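Local coordinates for glycosyl hydrolase family 2, TIM barrel domain protein (Parabacteroides merdae ATCC 43184, PDB 6DXU) that probably hydrolyses beta-glucuronides, releasing glucuronic acid, as a family 2 glycoside hydrolase from a human gut bacterium, at residues Tyr39-Leu44 against Asn85-Pro90; Ser179-Phe184 against Pro434-Thr439; Leu190-Asn195 against Val339-Thr344; Pro592-Ser597 against Gly613-Asp618. All blocks are in the same frame, centred on the assembly; numbering follows the deposited sequence.

Contact 1 of 4, residues Tyr39-Leu44 against Asn85-Pro90; sequences YLKGDL and NYYEGP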
loop_
_atom_site.group_PDB
_atom_site.type_symbol
_atom_site.label_atom_id
_atom_site.label_comp_id
_atom_site.label_asym_id
_atom_site.label_seq_id
_atom_site.Cartn_x
_atom_site.Cartn_y
_atom_site.Cartn_z
ATOM N N TYR D 39 24.499 18.764 -10.605
ATOM C CA TYR D 39 23.437 18.077 -11.326
ATOM C C TYR D 39 23.920 16.692 -11.735
ATOM O O TYR D 39 25.050 16.543 -12.217
ATOM C CB TYR D 39 23.040 18.871 -12.573
ATOM C CG TYR D 39 22.286 18.072 -13.617
ATOM C CD1 TYR D 39 21.043 17.542 -13.336
ATOM C CD2 TYR D 39 22.806 17.879 -14.890
ATOM C CE1 TYR D 39 20.346 16.811 -14.282
ATOM C CE2 TYR D 39 22.108 17.161 -15.848
ATOM C CZ TYR D 39 20.872 16.630 -15.529
ATOM O OH TYR D 39 20.149 15.901 -16.448
ATOM N N LEU D 40 23.060 15.688 -11.561
ATOM C CA LEU D 40 23.341 14.333 -12.026
ATOM C C LEU D 40 22.200 13.880 -12.933
ATOM O O LEU D 40 21.048 13.799 -12.495
ATOM C CB LEU D 40 23.500 13.357 -10.860
ATOM C CG LEU D 40 23.766 11.912 -11.305
ATOM C CD1 LEU D 40 25.193 11.812 -11.879
ATOM C CD2 LEU D 40 23.613 10.957 -10.156
ATOM N N LYS D 41 22.517 13.591 -14.193
ATOM C CA LYS D 41 21.550 12.962 -15.080
ATOM C C LYS D 41 21.382 11.503 -14.667
ATOM O O LYS D 41 22.359 10.753 -14.601
ATOM C CB LYS D 41 22.014 13.068 -16.530
ATOM C CG LYS D 41 21.119 12.352 -17.552
ATOM C CD LYS D 41 21.804 12.290 -18.933
ATOM C CE LYS D 41 21.086 11.377 -19.945
ATOM N NZ LYS D 41 21.166 9.906 -19.606
ATOM N N GLY D 42 20.168 11.111 -14.339
ATOM C CA GLY D 42 19.911 9.743 -13.929
ATOM C C GLY D 42 19.614 9.650 -12.442
ATOM O O GLY D 42 19.741 10.610 -11.684
ATOM N N ASP D 43 19.234 8.451 -12.023
ATOM C CA ASP D 43 18.751 8.278 -10.664
ATOM C C ASP D 43 19.874 7.868 -9.717
ATOM O O ASP D 43 20.911 7.348 -10.127
ATOM C CB ASP D 43 17.643 7.232 -10.643
ATOM C CG ASP D 43 16.511 7.588 -9.697
ATOM O OD1 ASP D 43 16.608 8.588 -8.950
ATOM O OD2 ASP D 43 15.511 6.838 -9.688
ATOM N N LEU D 44 19.661 8.142 -8.434
ATOM C CA LEU D 44 20.476 7.591 -7.362
ATOM C C LEU D 44 19.806 6.327 -6.825
ATOM O O LEU D 44 18.612 6.095 -7.031
ATOM C CB LEU D 44 20.634 8.591 -6.223
ATOM C CG LEU D 44 21.329 9.892 -6.612
ATOM C CD1 LEU D 44 21.264 10.828 -5.430
ATOM C CD2 LEU D 44 22.772 9.578 -7.005
ATOM N N ASN D 85 17.223 11.202 -29.092
ATOM C CA ASN D 85 15.943 11.496 -28.452
ATOM C C ASN D 85 16.212 12.269 -27.165
ATOM O O ASN D 85 17.061 11.860 -26.362
ATOM C CB ASN D 85 15.202 10.195 -28.085
ATOM C CG ASN D 85 15.073 9.218 -29.237
ATOM O OD1 ASN D 85 14.602 9.579 -30.310
ATOM N ND2 ASN D 85 15.447 7.940 -28.997
ATOM N N TYR D 86 15.488 13.364 -26.943
ATOM C CA TYR D 86 15.718 14.136 -25.727
ATOM C C TYR D 86 15.422 13.300 -24.483
ATOM O O TYR D 86 14.575 12.405 -24.487
ATOM C CB TYR D 86 14.890 15.427 -25.725
ATOM C CG TYR D 86 13.428 15.357 -25.320
ATOM C CD1 TYR D 86 12.479 14.703 -26.106
ATOM C CD2 TYR D 86 12.978 16.028 -24.176
ATOM C CE1 TYR D 86 11.112 14.673 -25.721
ATOM C CE2 TYR D 86 11.639 16.026 -23.804
ATOM C CZ TYR D 86 10.705 15.355 -24.579
ATOM O OH TYR D 86 9.375 15.372 -24.192
ATOM N N TYR D 87 16.144 13.602 -23.408
ATOM C CA TYR D 87 16.095 12.784 -22.205
ATOM C C TYR D 87 14.799 13.024 -21.444
ATOM O O TYR D 87 14.494 14.161 -21.065
ATOM C CB TYR D 87 17.283 13.102 -21.304
ATOM C CG TYR D 87 17.276 12.328 -20.001
ATOM C CD1 TYR D 87 17.515 10.953 -19.979
ATOM C CD2 TYR D 87 17.045 12.975 -18.786
ATOM C CE1 TYR D 87 17.527 10.249 -18.775
ATOM C CE2 TYR D 87 17.048 12.281 -17.581
ATOM C CZ TYR D 87 17.289 10.917 -17.586
ATOM O OH TYR D 87 17.300 10.225 -16.393
ATOM N N GLU D 88 14.064 11.947 -21.189
ATOM C CA GLU D 88 12.883 11.956 -20.336
ATOM C C GLU D 88 13.127 10.924 -19.239
ATOM O O GLU D 88 13.012 9.715 -19.465
ATOM C CB GLU D 88 11.635 11.651 -21.157
ATOM C CG GLU D 88 11.263 12.794 -22.118
ATOM C CD GLU D 88 9.955 12.520 -22.845
ATOM O OE1 GLU D 88 9.982 11.889 -23.934
ATOM O OE2 GLU D 88 8.905 12.910 -22.297
ATOM N N GLY D 89 13.478 11.391 -18.047
ATOM C CA GLY D 89 13.838 10.483 -16.988
ATOM C C GLY D 89 14.180 11.261 -15.736
ATOM O O GLY D 89 13.964 12.471 -15.655
ATOM N N PRO D 90 14.696 10.574 -14.729
ATOM C CA PRO D 90 15.042 11.249 -13.477
ATOM C C PRO D 90 16.411 11.919 -13.528
ATOM O O PRO D 90 17.300 11.568 -14.305
ATOM C CB PRO D 90 15.027 10.109 -12.448
ATOM C CG PRO D 90 15.355 8.882 -13.249
ATOM C CD PRO D 90 14.741 9.103 -14.612
#
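Lys41 lies across the ring of Tyr87 at the edge of the sugar-binding domain, which in family 2 glycoside hydrolases is a jelly-roll-like beta sandwich. Strand 37-41 ends here, and the 85-90 loop leads into strand 90-97, its antiparallel neighbour. Lys41 CE makes a CH-pi contact with one face of Tyr87, 4.0 Å from the ring centroid and 26° off the normal. The lysine chain is extended until a bend at chi4 (-69°) brings NZ to 3.7 Å from Tyr87 CE1. The opposite ring face carries the backbone N of Gly89. Tyr87 has CG anti to its backbone N (chi1 178°), and this carries the hydroxyl toward Gly42: Tyr87 OH stops 3.6 Å from Gly42 CA. Pro90 O lies at the ring edge, in plane, where it accepts a very short hydrogen bond from Tyr87 OH (2.5 Å) as well as a bent one from Gly42 N (2.9 Å). Gly42 has a positive phi, and a CB here would press on the carbonyl O of Lys41. The carboxylate of Asp43 is held by Trp92 and Arg167. Lys41 also packs on Lys41 of the second subunit. Asp43 CB rests 3.8 Å from Pro90 CG.

Contact 2 of 4, residues Ser179-Phe184 against Pro434-Thr439; sequences SDLADF and PNDFNT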
loop_
_atom_site.group_PDB
_atom_site.type_symbol
_atom_site.label_atom_id
_atom_site.label_comp_id
_atom_site.label_asym_id
_atom_site.label_seq_id
_atom_site.Cartn_x
_atom_site.Cartn_y
_atom_site.Cartn_z
ATOM N N SER D 179 0.621 15.294 -22.658
ATOM C CA SER D 179 0.877 14.084 -23.428
ATOM C C SER D 179 2.150 14.221 -24.252
ATOM O O SER D 179 2.431 15.287 -24.815
ATOM C CB SER D 179 -0.303 13.817 -24.365
ATOM O OG SER D 179 0.028 12.834 -25.331
ATOM N N ASP D 180 2.904 13.122 -24.358
ATOM C CA ASP D 180 4.050 13.086 -25.262
ATOM C C ASP D 180 3.646 13.158 -26.726
ATOM O O ASP D 180 4.523 13.231 -27.588
ATOM C CB ASP D 180 4.888 11.815 -25.009
ATOM C CG ASP D 180 5.757 11.938 -23.755
ATOM O OD1 ASP D 180 6.716 12.742 -23.775
ATOM O OD2 ASP D 180 5.461 11.271 -22.747
ATOM N N LEU D 181 2.351 13.117 -27.041
ATOM C CA LEU D 181 1.944 13.408 -28.413
ATOM C C LEU D 181 2.046 14.892 -28.734
ATOM O O LEU D 181 1.952 15.273 -29.904
ATOM C CB LEU D 181 0.507 12.933 -28.651
ATOM C CG LEU D 181 0.288 11.429 -28.449
ATOM C CD1 LEU D 181 -1.195 11.084 -28.526
ATOM C CD2 LEU D 181 1.059 10.630 -29.476
ATOM N N ALA D 182 2.221 15.730 -27.723
ATOM C CA ALA D 182 2.214 17.168 -27.924
ATOM C C ALA D 182 3.441 17.610 -28.717
ATOM O O ALA D 182 4.481 16.936 -28.746
ATOM C CB ALA D 182 2.159 17.899 -26.580
ATOM N N ASP D 183 3.288 18.751 -29.389
ATOM C CA ASP D 183 4.304 19.377 -30.246
ATOM C C ASP D 183 5.236 20.285 -29.452
ATOM O O ASP D 183 5.548 21.399 -29.881
ATOM C CB ASP D 183 3.600 20.141 -31.370
ATOM C CG ASP D 183 4.561 20.663 -32.462
ATOM O OD1 ASP D 183 5.598 20.017 -32.752
ATOM O OD2 ASP D 183 4.270 21.743 -33.023
ATOM N N PHE D 184 5.680 19.848 -28.273
ATOM C CA PHE D 184 6.681 20.584 -27.505
ATOM C C PHE D 184 7.338 19.602 -26.548
ATOM O O PHE D 184 6.790 18.536 -26.261
ATOM C CB PHE D 184 6.088 21.793 -26.751
ATOM C CG PHE D 184 5.051 21.442 -25.691
ATOM C CD1 PHE D 184 3.708 21.326 -26.025
ATOM C CD2 PHE D 184 5.421 21.267 -24.364
ATOM C CE1 PHE D 184 2.759 21.022 -25.060
ATOM C CE2 PHE D 184 4.470 20.948 -23.382
ATOM C CZ PHE D 184 3.141 20.825 -23.738
ATOM N N PRO D 434 -6.388 11.486 -30.471
ATOM C CA PRO D 434 -6.392 10.245 -29.678
ATOM C C PRO D 434 -5.039 9.561 -29.565
ATOM O O PRO D 434 -4.029 10.062 -30.069
ATOM C CB PRO D 434 -7.361 9.357 -30.456
ATOM C CG PRO D 434 -7.043 9.727 -31.900
ATOM C CD PRO D 434 -6.725 11.226 -31.884
ATOM N N ASN D 435 -5.038 8.425 -28.860
ATOM C CA ASN D 435 -4.039 7.359 -28.934
ATOM C C ASN D 435 -3.008 7.354 -27.803
ATOM O O ASN D 435 -2.040 6.591 -27.868
ATOM C CB ASN D 435 -3.299 7.355 -30.281
ATOM C CG ASN D 435 -2.807 5.963 -30.657
ATOM O OD1 ASN D 435 -3.345 4.955 -30.183
ATOM N ND2 ASN D 435 -1.765 5.901 -31.476
ATOM N N ASP D 436 -3.200 8.133 -26.738
ATOM C CA ASP D 436 -2.416 7.800 -25.545
ATOM C C ASP D 436 -3.012 6.624 -24.773
ATOM O O ASP D 436 -2.375 6.111 -23.840
ATOM C CB ASP D 436 -2.276 9.007 -24.612
ATOM C CG ASP D 436 -0.979 9.787 -24.847
ATOM O OD1 ASP D 436 -0.231 9.439 -25.783
ATOM O OD2 ASP D 436 -0.703 10.749 -24.094
ATOM N N PHE D 437 -4.204 6.171 -25.154
ATOM C CA PHE D 437 -4.882 5.055 -24.512
ATOM C C PHE D 437 -5.485 4.167 -25.594
ATOM O O PHE D 437 -5.691 4.601 -26.727
ATOM C CB PHE D 437 -5.970 5.556 -23.539
ATOM C CG PHE D 437 -5.461 6.570 -22.565
ATOM C CD1 PHE D 437 -4.956 6.171 -21.334
ATOM C CD2 PHE D 437 -5.412 7.920 -22.908
ATOM C CE1 PHE D 437 -4.443 7.110 -20.451
ATOM C CE2 PHE D 437 -4.907 8.856 -22.025
ATOM C CZ PHE D 437 -4.417 8.452 -20.806
ATOM N N ASN D 438 -5.777 2.916 -25.233
ATOM C CA ASN D 438 -6.377 2.012 -26.209
ATOM C C ASN D 438 -7.869 2.253 -26.400
ATOM O O ASN D 438 -8.503 1.512 -27.157
ATOM C CB ASN D 438 -6.149 0.545 -25.822
ATOM C CG ASN D 438 -6.943 0.121 -24.594
ATOM O OD1 ASN D 438 -7.365 0.946 -23.785
ATOM N ND2 ASN D 438 -7.147 -1.186 -24.456
ATOM N N THR D 439 -8.452 3.238 -25.723
ATOM C CA THR D 439 -9.818 3.659 -25.997
ATOM C C THR D 439 -9.842 5.174 -26.092
ATOM O O THR D 439 -8.956 5.856 -25.580
ATOM C CB THR D 439 -10.809 3.219 -24.911
ATOM O OG1 THR D 439 -10.420 3.787 -23.656
ATOM C CG2 THR D 439 -10.845 1.703 -24.786
HETATM O O HOH W 1 1.906 11.141 -22.408
#
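The carboxylate of Asp436 is met on both faces. Ser179 OG and Leu181 CD1 lie on one side of its plane, and a water lies on the other. Ser179 OG donates to Asp436 OD2 over a short 2.5 Å, coming in 42° out of the plane. Leu181 CD1 sits over the carboxylate face, above the second oxygen, 3.3 Å from Asp436 OD1. That oxygen also forms a salt bridge with Arg52 of the second subunit, so its charge is not left facing the methyl alone. The water donates to Asp436 OD2 at 3.1 Å and accepts from Asp180 N at 3.0 Å, so OD2 is gripped from both faces.

Ser179 does two jobs. Its OG is anti to the backbone N (chi1 167°), where it can reach the aspartate. The same OG accepts from Leu181 N at 2.9 Å in a nearly straight bond (162°), which makes an ST turn. This turn overlaps a type I beta turn from Ser179 to Ala182, closed by Ala182 N to Ser179 O. The hydroxyl thus ties a folded backbone to the carboxylate across the contact. Leu181 reaches further and places CD1 3.4 Å from Pro434 O.

The 179-184 loop runs between strands 162-169 and 194-199 of the sugar-binding domain. The 434-439 loop follows barrel strand 422-429, at the strand ends that carry the active site in TIM-barrel hydrolases, and leads to helix 442-459.

Contact 3 of 4, residues Leu190-Asn195 against Val339-Thr344; sequences LYRYLN and VAQAMT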
loop_
_atom_site.group_PDB
_atom_site.type_symbol
_atom_site.label_atom_id
_atom_site.label_comp_id
_atom_site.label_asym_id
_atom_site.label_seq_id
_atom_site.Cartn_x
_atom_site.Cartn_y
_atom_site.Cartn_z
ATOM N N LEU D 190 15.078 21.772 -12.676
ATOM C CA LEU D 190 14.775 22.979 -11.902
ATOM C C LEU D 190 14.862 24.192 -12.829
ATOM O O LEU D 190 15.729 25.065 -12.709
ATOM C CB LEU D 190 15.727 23.100 -10.713
ATOM C CG LEU D 190 15.522 22.066 -9.588
ATOM C CD1 LEU D 190 16.616 22.154 -8.497
ATOM C CD2 LEU D 190 14.141 22.207 -8.957
ATOM N N TYR D 191 13.932 24.231 -13.787
ATOM C CA TYR D 191 14.065 25.155 -14.905
ATOM C C TYR D 191 13.399 26.509 -14.671
ATOM O O TYR D 191 13.502 27.387 -15.536
ATOM C CB TYR D 191 13.538 24.523 -16.200
ATOM C CG TYR D 191 12.195 23.809 -16.140
ATOM C CD1 TYR D 191 12.038 22.539 -16.704
ATOM C CD2 TYR D 191 11.068 24.434 -15.622
ATOM C CE1 TYR D 191 10.787 21.897 -16.706
ATOM C CE2 TYR D 191 9.825 23.806 -15.606
ATOM C CZ TYR D 191 9.687 22.542 -16.153
ATOM O OH TYR D 191 8.451 21.926 -16.141
ATOM N N ARG D 192 12.741 26.713 -13.531
ATOM C CA ARG D 192 12.367 28.048 -13.085
ATOM C C ARG D 192 12.997 28.260 -11.719
ATOM O O ARG D 192 13.363 27.300 -11.043
ATOM C CB ARG D 192 10.844 28.239 -12.979
ATOM C CG ARG D 192 10.093 28.105 -14.292
ATOM C CD ARG D 192 8.643 28.537 -14.087
ATOM N NE ARG D 192 7.797 28.108 -15.201
ATOM C CZ ARG D 192 6.516 27.788 -15.080
ATOM N NH1 ARG D 192 5.933 27.840 -13.887
ATOM N NH2 ARG D 192 5.827 27.413 -16.148
ATOM N N TYR D 193 13.119 29.526 -11.325
ATOM C CA TYR D 193 13.814 29.871 -10.092
ATOM C C TYR D 193 13.287 29.089 -8.905
ATOM O O TYR D 193 12.077 28.924 -8.723
ATOM C CB TYR D 193 13.670 31.357 -9.780
ATOM C CG TYR D 193 14.432 32.246 -10.729
ATOM C CD1 TYR D 193 15.821 32.150 -10.841
ATOM C CD2 TYR D 193 13.768 33.156 -11.533
ATOM C CE1 TYR D 193 16.524 32.962 -11.722
ATOM C CE2 TYR D 193 14.475 33.983 -12.421
ATOM C CZ TYR D 193 15.841 33.878 -12.504
ATOM O OH TYR D 193 16.544 34.684 -13.383
ATOM N N LEU D 194 14.220 28.671 -8.066
ATOM C CA LEU D 194 13.925 28.089 -6.771
ATOM C C LEU D 194 14.342 29.119 -5.736
ATOM O O LEU D 194 15.504 29.534 -5.712
ATOM C CB LEU D 194 14.687 26.772 -6.582
ATOM C CG LEU D 194 14.719 26.180 -5.161
ATOM C CD1 LEU D 194 13.296 25.967 -4.626
ATOM C CD2 LEU D 194 15.505 24.861 -5.141
ATOM N N ASN D 195 13.410 29.508 -4.879
ATOM C CA ASN D 195 13.630 30.597 -3.942
ATOM C C ASN D 195 13.700 30.051 -2.529
ATOM O O ASN D 195 12.888 29.200 -2.138
ATOM C CB ASN D 195 12.507 31.637 -4.009
ATOM C CG ASN D 195 12.234 32.111 -5.422
ATOM O OD1 ASN D 195 13.032 32.853 -5.987
ATOM N ND2 ASN D 195 11.109 31.682 -6.000
ATOM N N VAL D 339 19.431 26.975 -23.350
ATOM C CA VAL D 339 18.985 26.754 -21.976
ATOM C C VAL D 339 17.680 25.970 -21.894
ATOM O O VAL D 339 17.256 25.596 -20.797
ATOM C CB VAL D 339 18.828 28.101 -21.238
ATOM C CG1 VAL D 339 20.140 28.849 -21.198
ATOM C CG2 VAL D 339 17.727 28.940 -21.877
ATOM N N ALA D 340 17.031 25.717 -23.032
ATOM C CA ALA D 340 15.717 25.034 -23.054
ATOM C C ALA D 340 14.777 25.829 -22.152
ATOM O O ALA D 340 14.702 27.064 -22.281
ATOM C CB ALA D 340 15.871 23.550 -22.684
ATOM N N GLN D 341 14.074 25.194 -21.204
ATOM C CA GLN D 341 13.082 25.923 -20.420
ATOM C C GLN D 341 13.707 26.871 -19.395
ATOM O O GLN D 341 12.997 27.732 -18.861
ATOM C CB GLN D 341 12.125 24.938 -19.715
ATOM C CG GLN D 341 10.919 25.654 -19.065
ATOM C CD GLN D 341 9.684 24.775 -18.989
ATOM O OE1 GLN D 341 9.711 23.602 -19.369
ATOM N NE2 GLN D 341 8.591 25.342 -18.494
ATOM N N ALA D 342 15.013 26.766 -19.128
ATOM C CA ALA D 342 15.657 27.510 -18.035
ATOM C C ALA D 342 15.997 28.962 -18.416
ATOM O O ALA D 342 17.151 29.400 -18.375
ATOM C CB ALA D 342 16.905 26.758 -17.593
ATOM N N MET D 343 14.964 29.733 -18.745
ATOM C CA MET D 343 15.158 31.155 -19.053
ATOM C C MET D 343 15.314 31.980 -17.782
ATOM O O MET D 343 14.665 31.711 -16.766
ATOM C CB MET D 343 13.986 31.690 -19.868
ATOM C CG MET D 343 13.853 31.012 -21.228
ATOM S SD MET D 343 12.527 31.705 -22.233
ATOM C CE MET D 343 13.200 33.329 -22.623
ATOM N N THR D 344 16.173 32.997 -17.843
ATOM C CA THR D 344 16.363 33.902 -16.725
ATOM C C THR D 344 15.363 35.055 -16.802
ATOM O O THR D 344 14.717 35.288 -17.824
ATOM C CB THR D 344 17.775 34.471 -16.711
ATOM O OG1 THR D 344 17.954 35.287 -17.875
ATOM C CG2 THR D 344 18.818 33.338 -16.663
HETATM O O HOH W 2 12.740 29.932 -16.173
#
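Tyr191 and Ala342 bring the two backbones close, with their CA atoms 4.2 Å apart. Ala342 CA points its hydrogen almost straight at Tyr191 O, a CA-H...O contact of 3.3 Å. The 339-344 segment is tightly turned. A type II' beta turn runs from Val339 to Ala342, and an inverse gamma turn centred on Ala342 overlaps its end, closed by Met343 N to Gln341 O at 2.8 Å. A water sits 2.7 Å from both Tyr191 O and Met343 O and bridges the two segments.

The Gln341 amide stacks on one face of the Tyr191 ring, the planes only 8° apart. Gln341 OE1 lies over the rim, 3.3 Å from Tyr191 CE1, and Gln341 CG makes a CH-pi contact 3.8 Å from the ring centroid. Tyr191 CG stands between its backbone N and carbonyl carbon (chi1 46°), a position that turns the ring up against the glutamine. Here the run into strand 194-199 of the sugar-binding domain meets the loop between TIM-barrel strand 323-331 and helix 345-357. Tyr191 OH bonds to Gly134 O. A serine in place of Tyr191 would probably open a gap beside Gln341, leave its amide freer to turn and leave Gly134 O without this partner.

Glu334 takes both Gln341 NE2 and Arg192 NE, and Arg192 NH2 bonds to Gln369 O. Further along, Tyr193 OH comes 3.4 Å from Thr344 CA and bonds to Glu345 N. Thr344 is the N-cap of helix 345-357, its OG1 bonded to Met347 N.

Contact 4 of 4, residues Pro592-Ser597 against Gly613-Asp618; sequences PFKDFS and GVVERD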
loop_
_atom_site.group_PDB
_atom_site.type_symbol
_atom_site.label_atom_id
_atom_site.label_comp_id
_atom_site.label_asym_id
_atom_site.label_seq_id
_atom_site.Cartn_x
_atom_site.Cartn_y
_atom_site.Cartn_z
ATOM N N PRO D 592 4.031 30.610 -33.338
ATOM C CA PRO D 592 4.224 31.313 -32.074
ATOM C C PRO D 592 5.007 32.590 -32.323
ATOM O O PRO D 592 5.364 32.901 -33.468
ATOM C CB PRO D 592 5.085 30.346 -31.280
ATOM C CG PRO D 592 6.071 29.872 -32.363
ATOM C CD PRO D 592 5.238 29.824 -33.669
ATOM N N PHE D 593 5.343 33.293 -31.245
ATOM C CA PHE D 593 6.232 34.440 -31.377
ATOM C C PHE D 593 7.644 34.007 -31.760
ATOM O O PHE D 593 8.278 34.615 -32.637
ATOM C CB PHE D 593 6.256 35.222 -30.069
ATOM C CG PHE D 593 7.078 36.470 -30.126
ATOM C CD1 PHE D 593 6.742 37.491 -30.995
ATOM C CD2 PHE D 593 8.172 36.632 -29.292
ATOM C CE1 PHE D 593 7.484 38.658 -31.040
ATOM C CE2 PHE D 593 8.914 37.788 -29.322
ATOM C CZ PHE D 593 8.574 38.813 -30.195
ATOM N N LYS D 594 8.170 32.982 -31.083
ATOM C CA LYS D 594 9.574 32.608 -31.197
ATOM C C LYS D 594 9.707 31.124 -31.502
ATOM O O LYS D 594 8.999 30.297 -30.906
ATOM C CB LYS D 594 10.331 32.957 -29.904
ATOM C CG LYS D 594 11.833 32.712 -29.958
ATOM C CD LYS D 594 12.494 33.074 -28.640
ATOM C CE LYS D 594 12.289 31.930 -27.618
ATOM N NZ LYS D 594 12.657 32.340 -26.216
ATOM N N ASP D 595 10.614 30.788 -32.436
ATOM C CA ASP D 595 10.958 29.382 -32.689
ATOM C C ASP D 595 11.203 28.657 -31.371
ATOM O O ASP D 595 11.835 29.207 -30.461
ATOM C CB ASP D 595 12.233 29.270 -33.543
ATOM C CG ASP D 595 12.032 29.661 -35.014
ATOM O OD1 ASP D 595 10.890 29.926 -35.462
ATOM O OD2 ASP D 595 13.056 29.694 -35.730
ATOM N N PHE D 596 10.735 27.406 -31.280
ATOM C CA PHE D 596 10.904 26.607 -30.075
ATOM C C PHE D 596 11.110 25.150 -30.458
ATOM O O PHE D 596 10.711 24.699 -31.536
ATOM C CB PHE D 596 9.697 26.721 -29.137
ATOM C CG PHE D 596 8.442 26.156 -29.721
ATOM C CD1 PHE D 596 8.085 24.830 -29.505
ATOM C CD2 PHE D 596 7.630 26.948 -30.513
ATOM C CE1 PHE D 596 6.925 24.310 -30.058
ATOM C CE2 PHE D 596 6.477 26.439 -31.086
ATOM C CZ PHE D 596 6.117 25.107 -30.843
ATOM N N SER D 597 11.725 24.406 -29.545
ATOM C CA SER D 597 12.059 23.015 -29.817
ATOM C C SER D 597 10.866 22.089 -29.609
ATOM O O SER D 597 10.028 22.299 -28.729
ATOM C CB SER D 597 13.227 22.565 -28.937
ATOM O OG SER D 597 13.477 21.171 -29.121
ATOM N N GLY D 613 8.068 30.669 -35.753
ATOM C CA GLY D 613 8.209 31.932 -35.062
ATOM C C GLY D 613 8.507 33.071 -36.018
ATOM O O GLY D 613 8.957 32.870 -37.141
ATOM N N VAL D 614 8.191 34.291 -35.573
ATOM C CA VAL D 614 8.673 35.482 -36.259
ATOM C C VAL D 614 9.969 35.960 -35.643
ATOM O O VAL D 614 10.552 36.955 -36.097
ATOM C CB VAL D 614 7.588 36.579 -36.273
ATOM C CG1 VAL D 614 6.329 36.032 -36.899
ATOM C CG2 VAL D 614 7.321 37.123 -34.875
ATOM N N VAL D 615 10.445 35.261 -34.624
ATOM C CA VAL D 615 11.725 35.521 -33.990
ATOM C C VAL D 615 12.443 34.187 -33.865
ATOM O O VAL D 615 11.806 33.157 -33.605
ATOM C CB VAL D 615 11.521 36.191 -32.615
ATOM C CG1 VAL D 615 12.842 36.371 -31.912
ATOM C CG2 VAL D 615 10.800 37.550 -32.796
ATOM N N GLU D 616 13.761 34.192 -34.083
ATOM C CA GLU D 616 14.539 32.970 -33.917
ATOM C C GLU D 616 14.691 32.634 -32.434
ATOM O O GLU D 616 14.496 33.477 -31.551
ATOM C CB GLU D 616 15.932 33.114 -34.552
ATOM C CG GLU D 616 15.929 33.447 -36.070
ATOM C CD GLU D 616 17.347 33.507 -36.636
ATOM O OE1 GLU D 616 18.077 32.505 -36.494
ATOM O OE2 GLU D 616 17.738 34.557 -37.194
ATOM N N ARG D 617 15.091 31.390 -32.171
ATOM C CA ARG D 617 15.138 30.869 -30.810
ATOM C C ARG D 617 16.166 31.588 -29.944
ATOM O O ARG D 617 16.145 31.426 -28.717
ATOM C CB ARG D 617 15.404 29.350 -30.865
ATOM C CG ARG D 617 15.100 28.589 -29.585
ATOM C CD ARG D 617 15.162 27.073 -29.825
ATOM N NE ARG D 617 14.979 26.283 -28.606
ATOM C CZ ARG D 617 15.954 25.597 -28.012
ATOM N NH1 ARG D 617 17.192 25.601 -28.521
ATOM N NH2 ARG D 617 15.693 24.903 -26.908
ATOM N N ASP D 618 17.041 32.406 -30.546
ATOM C CA ASP D 618 18.023 33.190 -29.812
ATOM C C ASP D 618 17.674 34.680 -29.748
ATOM O O ASP D 618 18.539 35.494 -29.400
ATOM C CB ASP D 618 19.407 32.998 -30.440
ATOM C CG ASP D 618 19.507 33.592 -31.843
ATOM O OD1 ASP D 618 18.497 34.119 -32.375
ATOM O OD2 ASP D 618 20.603 33.504 -32.427
HETATM O O HOH W 3 15.360 29.485 -34.443
#
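In the long loop after barrel strand 587-589, Lys594 and Val615 are joined by a single beta bridge. Asp595 N gives a straight bond to Val615 O, 2.9 Å long and 165° at the hydrogen. Phe593 O accepts from both Val614 N and Val615 N, each weakly at 3.0 Å. Gly613 fits tightly under this bridge. A CB there would run into Asp595 N and Lys594 C. Gly613 N bonds weakly to Asp595 OD1, which also has a salt bridge to Lys622. A water links Asp595 OD2, at 2.6 Å, to Arg617 N.

Phe593 receives Val615 CG2 over one face, a CH-pi contact 4.0 Å from the ring centroid. Its CG lies anti to the backbone N (chi1 -176°), and the ring also touches helices 345-357 and 623-632. The contact therefore folds the connection between the last strand of the TIM barrel and helix 623-632 back on itself, against the outer helices. A cis peptide bond precedes Pro592 at the start of the segment.

Arg617 runs extended beside Asp595, its CG 3.4 Å from Asp595 O, a buried oxygen without a hydrogen-bond partner. Its guanidinium then lays one face over Ser597 CB, with Arg617 NH2 4.0 Å away. Arg617 NE pairs with Asp335, and NH1 bonds to Leu783 O. A leucine in place of Arg617 would probably leave the carboxylate of Asp335 without its salt-bridge mate and Ser597 CB without the flat group against it. Asp335 also accepts from Ser597 N.

Overall arrangement
Contacts 2 and 3 join the sugar-binding domain to the TIM barrel, while contact 1 stays within the former. Contacts 1 and 2 reach the second subunit; their centres are 22 Å apart, but two carboxylates, Glu88 OE2 and Asp180 OD1, approach to 2.6 Å. Contact 4 touches contact 2 (Phe596 CE1 to Asp183 O, 3.2 Å) and contact 3 (Lys594 NZ to Met343 CE, 3.8 Å). A sodium ion lies about 4 Å from the Asp180 side chain, and a sodium ion about 6 Å from that of Ser597. The Asp595 side chain is about 13 Å from a bicine, so contact 4 does not line that pocket. Contact 2 probably lies on the active-site side of the barrel.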